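Local coordinates for protein fatty acyl CoA synthetase FADD13 (FATTY-ACYL-CoA SYNTHETASE) (Mycobacterium tuberculosis, PDB 3R44) that belongs to the ANL superfamily of AMP-binding enzymes and joins a large AMP-binding region to a smaller C-terminal domain, at residues P97-L102 with P219-A224; F271-P276 with I301-A306; P495-P498 with I502-T505. One frame throughout, in Å; residues are numbered along the deposited sequence.

Interaction 1: residues P97-L102 with P219-A224; sequences PINTRL and PMFHVA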
loop_
_atom_site.group_PDB
_atom_site.type_symbol
_atom_site.label_atom_id
_atom_site.label_comp_id
_atom_site.label_asym_id
_atom_site.label_seq_id
_atom_site.Cartn_x
_atom_site.Cartn_y
_atom_site.Cartn_z
ATOM N N PRO A 97 1.423 3.199 12.452
ATOM C CA PRO A 97 2.240 4.053 11.558
ATOM C C PRO A 97 1.343 5.038 10.827
ATOM O O PRO A 97 0.375 4.611 10.144
ATOM C CB PRO A 97 2.819 3.056 10.536
ATOM C CG PRO A 97 2.563 1.737 11.021
ATOM C CD PRO A 97 1.387 1.793 11.979
ATOM N N ILE A 98 1.681 6.315 10.882
ATOM C CA ILE A 98 0.824 7.351 10.302
ATOM C C ILE A 98 1.488 8.060 9.132
ATOM O O ILE A 98 2.682 8.432 9.204
ATOM C CB ILE A 98 0.413 8.368 11.384
ATOM C CG1 ILE A 98 -0.327 7.645 12.537
ATOM C CG2 ILE A 98 -0.460 9.466 10.783
ATOM C CD1 ILE A 98 -0.616 8.535 13.762
ATOM N N ASN A 99 0.730 8.247 8.060
ATOM C CA ASN A 99 1.198 8.964 6.852
ATOM C C ASN A 99 1.573 10.398 7.238
ATOM O O ASN A 99 0.719 11.155 7.692
ATOM C CB ASN A 99 0.045 8.932 5.824
ATOM C CG ASN A 99 0.347 9.610 4.487
ATOM O OD1 ASN A 99 1.178 10.488 4.365
ATOM N ND2 ASN A 99 -0.352 9.156 3.454
ATOM N N THR A 100 2.841 10.765 7.041
ATOM C CA THR A 100 3.346 12.090 7.396
ATOM C C THR A 100 2.937 13.212 6.427
ATOM O O THR A 100 3.381 14.365 6.596
ATOM C CB THR A 100 4.859 12.080 7.417
ATOM O OG1 THR A 100 5.322 11.603 6.150
ATOM C CG2 THR A 100 5.376 11.159 8.467
ATOM N N ARG A 101 2.142 12.886 5.402
ATOM C CA ARG A 101 1.558 13.887 4.491
ATOM C C ARG A 101 0.181 14.337 4.933
ATOM O O ARG A 101 -0.374 15.266 4.363
ATOM C CB ARG A 101 1.462 13.348 3.043
ATOM C CG ARG A 101 2.803 12.931 2.409
ATOM N N LEU A 102 -0.401 13.669 5.928
ATOM C CA LEU A 102 -1.742 14.016 6.379
ATOM C C LEU A 102 -1.708 15.293 7.176
ATOM O O LEU A 102 -0.720 15.601 7.837
ATOM C CB LEU A 102 -2.332 12.913 7.225
ATOM C CG LEU A 102 -2.694 11.616 6.520
ATOM C CD1 LEU A 102 -3.050 10.521 7.554
ATOM C CD2 LEU A 102 -3.792 11.744 5.488
ATOM N N PRO A 219 7.752 5.232 1.501
ATOM C CA PRO A 219 7.585 5.418 2.955
ATOM C C PRO A 219 7.203 4.169 3.719
ATOM O O PRO A 219 6.376 3.357 3.278
ATOM C CB PRO A 219 6.462 6.455 3.049
ATOM C CG PRO A 219 6.590 7.221 1.738
ATOM C CD PRO A 219 6.925 6.163 0.726
ATOM N N MET A 220 7.729 4.065 4.932
ATOM C CA MET A 220 7.495 2.889 5.731
ATOM C C MET A 220 6.113 2.810 6.312
ATOM O O MET A 220 5.723 1.749 6.836
ATOM C CB MET A 220 8.554 2.756 6.800
ATOM C CG MET A 220 9.893 2.284 6.229
ATOM S SD MET A 220 11.228 2.656 7.411
ATOM C CE MET A 220 12.664 2.080 6.449
ATOM N N PHE A 221 5.347 3.891 6.241
ATOM C CA PHE A 221 3.995 3.814 6.726
ATOM C C PHE A 221 3.042 3.164 5.719
ATOM O O PHE A 221 1.862 3.121 5.995
ATOM C CB PHE A 221 3.454 5.177 7.205
ATOM C CG PHE A 221 3.598 6.313 6.176
ATOM C CD1 PHE A 221 2.787 6.358 5.037
ATOM C CD2 PHE A 221 4.585 7.305 6.340
ATOM C CE1 PHE A 221 2.968 7.353 4.048
ATOM C CE2 PHE A 221 4.750 8.314 5.384
ATOM C CZ PHE A 221 3.930 8.346 4.233
ATOM N N HIS A 222 3.512 2.799 4.531
ATOM C CA HIS A 222 2.697 2.107 3.531
ATOM C C HIS A 222 2.809 0.630 3.913
ATOM O O HIS A 222 3.890 0.159 4.231
ATOM C CB HIS A 222 3.248 2.246 2.085
ATOM C CG HIS A 222 3.096 3.608 1.488
ATOM N ND1 HIS A 222 1.886 4.267 1.436
ATOM C CD2 HIS A 222 3.996 4.425 0.882
ATOM C CE1 HIS A 222 2.053 5.451 0.868
ATOM N NE2 HIS A 222 3.325 5.580 0.538
ATOM N N VAL A 223 1.699 -0.090 3.855
ATOM C CA VAL A 223 1.695 -1.484 4.268
ATOM C C VAL A 223 2.667 -2.330 3.510
ATOM O O VAL A 223 3.303 -3.222 4.106
ATOM C CB VAL A 223 0.245 -2.069 4.287
ATOM C CG1 VAL A 223 -0.260 -2.365 2.835
ATOM C CG2 VAL A 223 0.223 -3.293 5.117
ATOM N N ALA A 224 2.858 -2.080 2.219
ATOM C CA ALA A 224 3.754 -2.922 1.506
ATOM C C ALA A 224 5.199 -2.673 1.891
ATOM O O ALA A 224 6.008 -3.597 1.814
ATOM C CB ALA A 224 3.579 -2.785 -0.003
HETATM O O HOH W 1 -0.062 4.225 7.506
#

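Interaction 2: residues F271-P276 with I301-A306; sequences FMRQVP and IKIYAA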
loop_
_atom_site.group_PDB
_atom_site.type_symbol
_atom_site.label_atom_id
_atom_site.label_comp_id
_atom_site.label_asym_id
_atom_site.label_seq_id
_atom_site.Cartn_x
_atom_site.Cartn_y
_atom_site.Cartn_z
ATOM N N PHE A 271 10.500 8.034 -14.062
ATOM C CA PHE A 271 11.527 9.051 -13.868
ATOM C C PHE A 271 12.930 8.514 -13.971
ATOM O O PHE A 271 13.811 9.178 -14.540
ATOM C CB PHE A 271 11.317 9.794 -12.551
ATOM C CG PHE A 271 10.023 10.549 -12.514
ATOM C CD1 PHE A 271 9.634 11.320 -13.609
ATOM C CD2 PHE A 271 9.213 10.528 -11.386
ATOM C CE1 PHE A 271 8.445 12.056 -13.575
ATOM C CE2 PHE A 271 8.009 11.253 -11.373
ATOM C CZ PHE A 271 7.639 11.995 -12.437
ATOM N N MET A 272 13.129 7.296 -13.480
ATOM C CA MET A 272 14.432 6.654 -13.426
ATOM C C MET A 272 14.951 6.348 -14.839
ATOM O O MET A 272 16.176 6.256 -15.069
ATOM C CB MET A 272 14.371 5.388 -12.567
ATOM C CG MET A 272 14.367 5.765 -11.102
ATOM S SD MET A 272 14.223 4.339 -10.056
ATOM C CE MET A 272 15.583 3.306 -10.385
ATOM N N ARG A 273 14.017 6.228 -15.775
ATOM C CA ARG A 273 14.354 5.995 -17.173
ATOM C C ARG A 273 14.812 7.290 -17.851
ATOM O O ARG A 273 15.509 7.249 -18.871
ATOM C CB ARG A 273 13.150 5.383 -17.889
ATOM C CG ARG A 273 13.418 4.966 -19.288
ATOM C CD ARG A 273 12.600 5.753 -20.256
ATOM N NE ARG A 273 12.884 5.400 -21.646
ATOM C CZ ARG A 273 14.042 5.587 -22.259
ATOM N NH1 ARG A 273 15.083 6.083 -21.609
ATOM N NH2 ARG A 273 14.159 5.232 -23.533
ATOM N N GLN A 274 14.422 8.441 -17.302
ATOM C CA GLN A 274 14.746 9.719 -17.952
ATOM C C GLN A 274 16.072 10.358 -17.534
ATOM O O GLN A 274 16.630 11.187 -18.301
ATOM C CB GLN A 274 13.605 10.721 -17.783
ATOM C CG GLN A 274 12.223 10.142 -17.908
ATOM C CD GLN A 274 11.992 9.518 -19.262
ATOM O OE1 GLN A 274 12.695 9.833 -20.246
ATOM N NE2 GLN A 274 11.000 8.664 -19.342
ATOM N N VAL A 275 16.606 9.966 -16.386
ATOM C CA VAL A 275 17.856 10.583 -15.869
ATOM C C VAL A 275 19.090 10.060 -16.629
ATOM O O VAL A 275 19.046 8.922 -17.144
ATOM C CB VAL A 275 17.963 10.390 -14.383
ATOM C CG1 VAL A 275 16.774 11.131 -13.749
ATOM C CG2 VAL A 275 17.944 8.924 -13.992
ATOM N N PRO A 276 20.160 10.877 -16.717
ATOM C CA PRO A 276 21.390 10.551 -17.470
ATOM C C PRO A 276 21.961 9.218 -17.008
ATOM O O PRO A 276 22.525 8.464 -17.817
ATOM C CB PRO A 276 22.342 11.683 -17.064
ATOM C CG PRO A 276 21.452 12.856 -16.917
ATOM C CD PRO A 276 20.177 12.286 -16.283
ATOM N N ILE A 301 8.244 -1.425 -19.665
ATOM C CA ILE A 301 8.677 -2.776 -19.350
ATOM C C ILE A 301 9.800 -3.156 -20.318
ATOM O O ILE A 301 10.853 -3.687 -19.932
ATOM C CB ILE A 301 7.496 -3.746 -19.393
ATOM C CG1 ILE A 301 6.459 -3.399 -18.338
ATOM C CG2 ILE A 301 7.932 -5.248 -19.300
ATOM C CD1 ILE A 301 5.176 -4.147 -18.579
ATOM N N LYS A 302 9.581 -2.853 -21.588
ATOM C CA LYS A 302 10.541 -3.228 -22.610
ATOM C C LYS A 302 11.888 -2.547 -22.506
ATOM O O LYS A 302 12.917 -3.163 -22.784
ATOM C CB LYS A 302 9.947 -3.009 -24.002
ATOM C CG LYS A 302 8.786 -3.981 -24.325
ATOM C CD LYS A 302 8.226 -3.650 -25.736
ATOM C CE LYS A 302 8.030 -4.862 -26.571
ATOM N NZ LYS A 302 7.639 -4.467 -27.947
ATOM N N ILE A 303 11.918 -1.282 -22.131
ATOM C CA ILE A 303 13.190 -0.592 -22.068
ATOM C C ILE A 303 14.011 -1.084 -20.870
ATOM O O ILE A 303 15.221 -1.290 -20.989
ATOM C CB ILE A 303 13.023 0.923 -22.117
ATOM C CG1 ILE A 303 14.394 1.576 -22.312
ATOM C CG2 ILE A 303 12.313 1.423 -20.926
ATOM C CD1 ILE A 303 14.939 1.377 -23.640
ATOM N N TYR A 304 13.333 -1.377 -19.757
ATOM C CA TYR A 304 13.985 -2.006 -18.649
ATOM C C TYR A 304 14.466 -3.395 -19.010
ATOM O O TYR A 304 15.624 -3.749 -18.706
ATOM C CB TYR A 304 13.097 -1.988 -17.364
ATOM C CG TYR A 304 13.207 -0.661 -16.602
ATOM C CD1 TYR A 304 12.281 0.336 -16.769
ATOM C CD2 TYR A 304 14.238 -0.420 -15.703
ATOM C CE1 TYR A 304 12.386 1.538 -16.109
ATOM C CE2 TYR A 304 14.348 0.790 -15.018
ATOM C CZ TYR A 304 13.409 1.774 -15.230
ATOM O OH TYR A 304 13.529 2.957 -14.559
ATOM N N ALA A 305 13.656 -4.159 -19.748
ATOM C CA ALA A 305 14.098 -5.476 -20.196
ATOM C C ALA A 305 15.356 -5.423 -21.091
ATOM O O ALA A 305 16.185 -6.310 -21.038
ATOM C CB ALA A 305 12.972 -6.213 -20.868
ATOM N N ALA A 306 15.490 -4.400 -21.921
ATOM C CA ALA A 306 16.736 -4.191 -22.691
ATOM C C ALA A 306 17.987 -3.926 -21.825
ATOM O O ALA A 306 19.131 -4.135 -22.309
ATOM C CB ALA A 306 16.558 -3.041 -23.675
#

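Interaction 3: residues P495-P498 with I502-T505; sequences PRNP and ILKT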
loop_
_atom_site.group_PDB
_atom_site.type_symbol
_atom_site.label_atom_id
_atom_site.label_comp_id
_atom_site.label_asym_id
_atom_site.label_seq_id
_atom_site.Cartn_x
_atom_site.Cartn_y
_atom_site.Cartn_z
ATOM N N PRO A 495 -7.507 13.934 -18.413
ATOM C CA PRO A 495 -6.208 14.064 -17.732
ATOM C C PRO A 495 -5.545 12.706 -17.461
ATOM O O PRO A 495 -6.147 11.812 -16.844
ATOM C CB PRO A 495 -6.569 14.813 -16.455
ATOM C CG PRO A 495 -7.953 14.342 -16.125
ATOM C CD PRO A 495 -8.629 14.194 -17.494
ATOM N N ARG A 496 -4.330 12.542 -17.953
ATOM C CA ARG A 496 -3.566 11.337 -17.695
ATOM C C ARG A 496 -2.169 11.669 -17.209
ATOM O O ARG A 496 -1.635 12.735 -17.510
ATOM C CB ARG A 496 -3.428 10.510 -18.937
ATOM C CG ARG A 496 -4.687 9.814 -19.410
ATOM C CD ARG A 496 -4.355 9.275 -20.821
ATOM N NE ARG A 496 -5.568 8.862 -21.489
ATOM C CZ ARG A 496 -6.035 7.635 -21.431
ATOM N NH1 ARG A 496 -5.379 6.711 -20.747
ATOM N NH2 ARG A 496 -7.157 7.328 -22.067
ATOM N N ASN A 497 -1.568 10.752 -16.459
ATOM C CA ASN A 497 -0.228 11.010 -15.930
ATOM C C ASN A 497 0.801 10.575 -16.981
ATOM O O ASN A 497 0.382 10.054 -18.016
ATOM C CB ASN A 497 -0.079 10.357 -14.528
ATOM C CG ASN A 497 -0.020 8.869 -14.560
ATOM O OD1 ASN A 497 0.005 8.251 -15.620
ATOM N ND2 ASN A 497 0.079 8.263 -13.375
ATOM N N PRO A 498 2.126 10.755 -16.747
ATOM C CA PRO A 498 3.031 10.374 -17.849
ATOM C C PRO A 498 3.063 8.892 -18.238
ATOM O O PRO A 498 3.539 8.544 -19.330
ATOM C CB PRO A 498 4.408 10.793 -17.311
ATOM C CG PRO A 498 4.030 12.024 -16.409
ATOM C CD PRO A 498 2.863 11.487 -15.691
ATOM N N ILE A 502 -5.476 7.271 -16.267
ATOM C CA ILE A 502 -6.501 8.311 -16.196
ATOM C C ILE A 502 -6.539 8.782 -14.753
ATOM O O ILE A 502 -6.545 7.960 -13.807
ATOM C CB ILE A 502 -7.902 7.798 -16.554
ATOM C CG1 ILE A 502 -7.943 7.292 -17.980
ATOM C CG2 ILE A 502 -8.938 8.917 -16.402
ATOM C CD1 ILE A 502 -8.016 8.341 -18.881
ATOM N N LEU A 503 -6.477 10.099 -14.573
ATOM C CA LEU A 503 -6.429 10.706 -13.252
ATOM C C LEU A 503 -7.840 11.138 -12.863
ATOM O O LEU A 503 -8.252 12.280 -13.119
ATOM C CB LEU A 503 -5.482 11.905 -13.281
ATOM C CG LEU A 503 -4.029 11.516 -13.547
ATOM C CD1 LEU A 503 -3.190 12.783 -13.721
ATOM C CD2 LEU A 503 -3.487 10.632 -12.409
ATOM N N LYS A 504 -8.604 10.231 -12.287
ATOM C CA LYS A 504 -9.987 10.571 -11.861
ATOM C C LYS A 504 -10.088 11.695 -10.825
ATOM O O LYS A 504 -11.075 12.459 -10.820
ATOM C CB LYS A 504 -10.754 9.316 -11.447
ATOM C CG LYS A 504 -10.948 8.432 -12.628
ATOM C CD LYS A 504 -11.864 7.290 -12.403
ATOM C CE LYS A 504 -12.158 6.639 -13.769
ATOM N NZ LYS A 504 -13.289 5.809 -13.702
ATOM N N THR A 505 -9.068 11.871 -9.981
ATOM C CA THR A 505 -9.077 12.979 -9.023
ATOM C C THR A 505 -9.013 14.321 -9.773
ATOM O O THR A 505 -9.673 15.284 -9.419
ATOM C CB THR A 505 -7.865 12.915 -8.088
ATOM O OG1 THR A 505 -6.684 12.803 -8.898
ATOM C CG2 THR A 505 -7.924 11.706 -7.208
#

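Interaction 1: residues P97-L102 with P219-A224
The ring of Phe221 lies with one face against the loop 97-102, and the backbone of Asn99 sits on that face. Asn99 CA stands 3.5 Å from the centroid of the Phe221 ring and only 7° off the ring normal, a CH-pi contact over the middle of the aromatic system. On the opposite face Pro219 CB packs near the rim, so the ring is held between its own turn and the other loop. Both segments are built round type I beta turns, Asn99 to Leu102 and Pro219 to His222. Asn99 also opens an Asx turn, its OD1 accepting from Arg101 N at 2.8 Å.

That bond helps to set the rotation of the Asn99 amide. With CG trans to the backbone nitrogen (chi1 -179°), the side chain crosses the ring obliquely, the amide plane tilted 19° from the ring plane, and Asn99 CG comes 3.5 Å from Phe221 CE1. Further round, Thr100 OG1 approaches Phe221 CE2 at 3.4 Å, while the Ile98 carbonyl oxygen meets CD2 obliquely. At the root of the side chain, Pro97 CB packs on Phe221 CB at 4.0 Å.

The contact joins the end of strand 94-97, an outer strand of the four-stranded parallel sheet, to the turn that leads into helix 223-235. Pro97 and Val223 both also touch Met176 of strand 172-178. No direct hydrogen bond crosses between the segments; instead one water donates to Pro97 O and to Phe221 O, each 2.7 Å from the water oxygen.

Interaction 2: residues F271-P276 with I301-A306
Tyr304 reaches from helix 298-306 to helix 266-274 and sets its hydroxyl against the backbone turn of Met272 and Arg273. Tyr304 OH lies 3.3 Å from Met272 CB and 3.5 Å from Arg273 N, the latter a contact and not a hydrogen bond. Arg273 CB stands at 4.1 Å from Tyr304 OH, oblique to the phenol ring.

Alongside, Ile303 meets the Arg273 side chain roughly at right angles. The arginine was modelled in two conformers, so where its guanidinium lies is doubtful and the contact rests mainly on Tyr304. In one copy, Ile303 CG1 lies over a guanidinium face, offset toward its rim and 3.9 Å from Arg273 NH2. In that same copy Ile303 CG2 approaches Arg273 CG at 4.1 Å, nearer the helix.

These two helices belong to consecutive beta-alpha-beta crossovers of the large mixed sheet. Helix 266-274 lies on the way from strand 261-264 to strand 288-291, and helix 298-306 from there to strand 310-316; the three strands are adjacent and parallel. The pair packs far out from the middle of the chain.

The second shell is consistent with the direction of the phenol. Its hydroxyl is hydrogen-bonded to Leu269 O, in the preceding turn of helix 266-274, so the tyrosine tip has its polar partner on the helix it packs against. Phe278 of helix 276-280 makes an edge-to-face ring contact with Tyr304 and also touches both Arg273 and Ile303. On the buried side, Met272 packs on Val250 and Ile254 of helix 247-256, whose Trp251 touches Tyr304 and donates its indole N-H to Met272 O.

Interaction 3: residues P495-P498 with I502-T505
Arg496 passes its side chain across Ile502, and CD1 of that isoleucine sits under the centre of one guanidinium face. From CB, which leaves the backbone on the side away from the other segment, the chain goes to Arg496 CG, already 3.7 Å from Ile502 CD1, and runs extended to Arg496 NE, 3.6 Å from the same methyl. Arg496 CZ comes closest, 3.3 Å from Ile502 CD1. At the tip, NH1 meets Ile502 CG1 as well and is hydrogen-bonded to Gly500 O, while NH2 forms a salt bridge with Glu440. Polar partners on both terminal nitrogens probably fix how the guanidinium is turned over the methyl.

The backbones beneath are joined by a single beta bridge between Arg496 and Ile502. Leu503 N donates to Pro495 O at 2.9 Å in an almost straight bond (171° at the hydrogen), and Ile502 CA makes a CA-H...O contact to the same oxygen. Beyond it, Leu503 CD2 packs on Asn497 CB at 4.0 Å. Asn497 turns its OD1 instead to Lys501 N and Thr499 OG1 inside the intervening turn. The chain turns back on itself within a sequence, PRNPTGK, whose end resembles the A10 motif of adenylation enzymes.

Leu503 occupies the N-cap position of helix 504-511, so the bridge stands directly at the helix start. Pro495 packs back on Val506, Leu507 and Gln510 of that helix, and Ile502 touches Leu507 of the helix and also Ala442 of strand 438-448.

Interactions 1 and 2 both lie in the AMP-binding region and are partly buried, whereas interaction 3 is a surface contact in the C-terminal part. Interaction 1 is nearest the middle of the chain and joins two loops from different parts of the fold; interaction 2 pairs crossover helices on one sheet, and interaction 3 closes a short local turn before a helix. Their chemistry follows: an aromatic face with a bridging water in the first; side-chain packing in the second, with the tyrosine hydroxyl bonded to a carbonyl just outside the segment; a backbone bond and an arginine laid over an aliphatic methyl in the third. Interactions 2 and 3 approach within about 5 Å at their nearest atoms without touching.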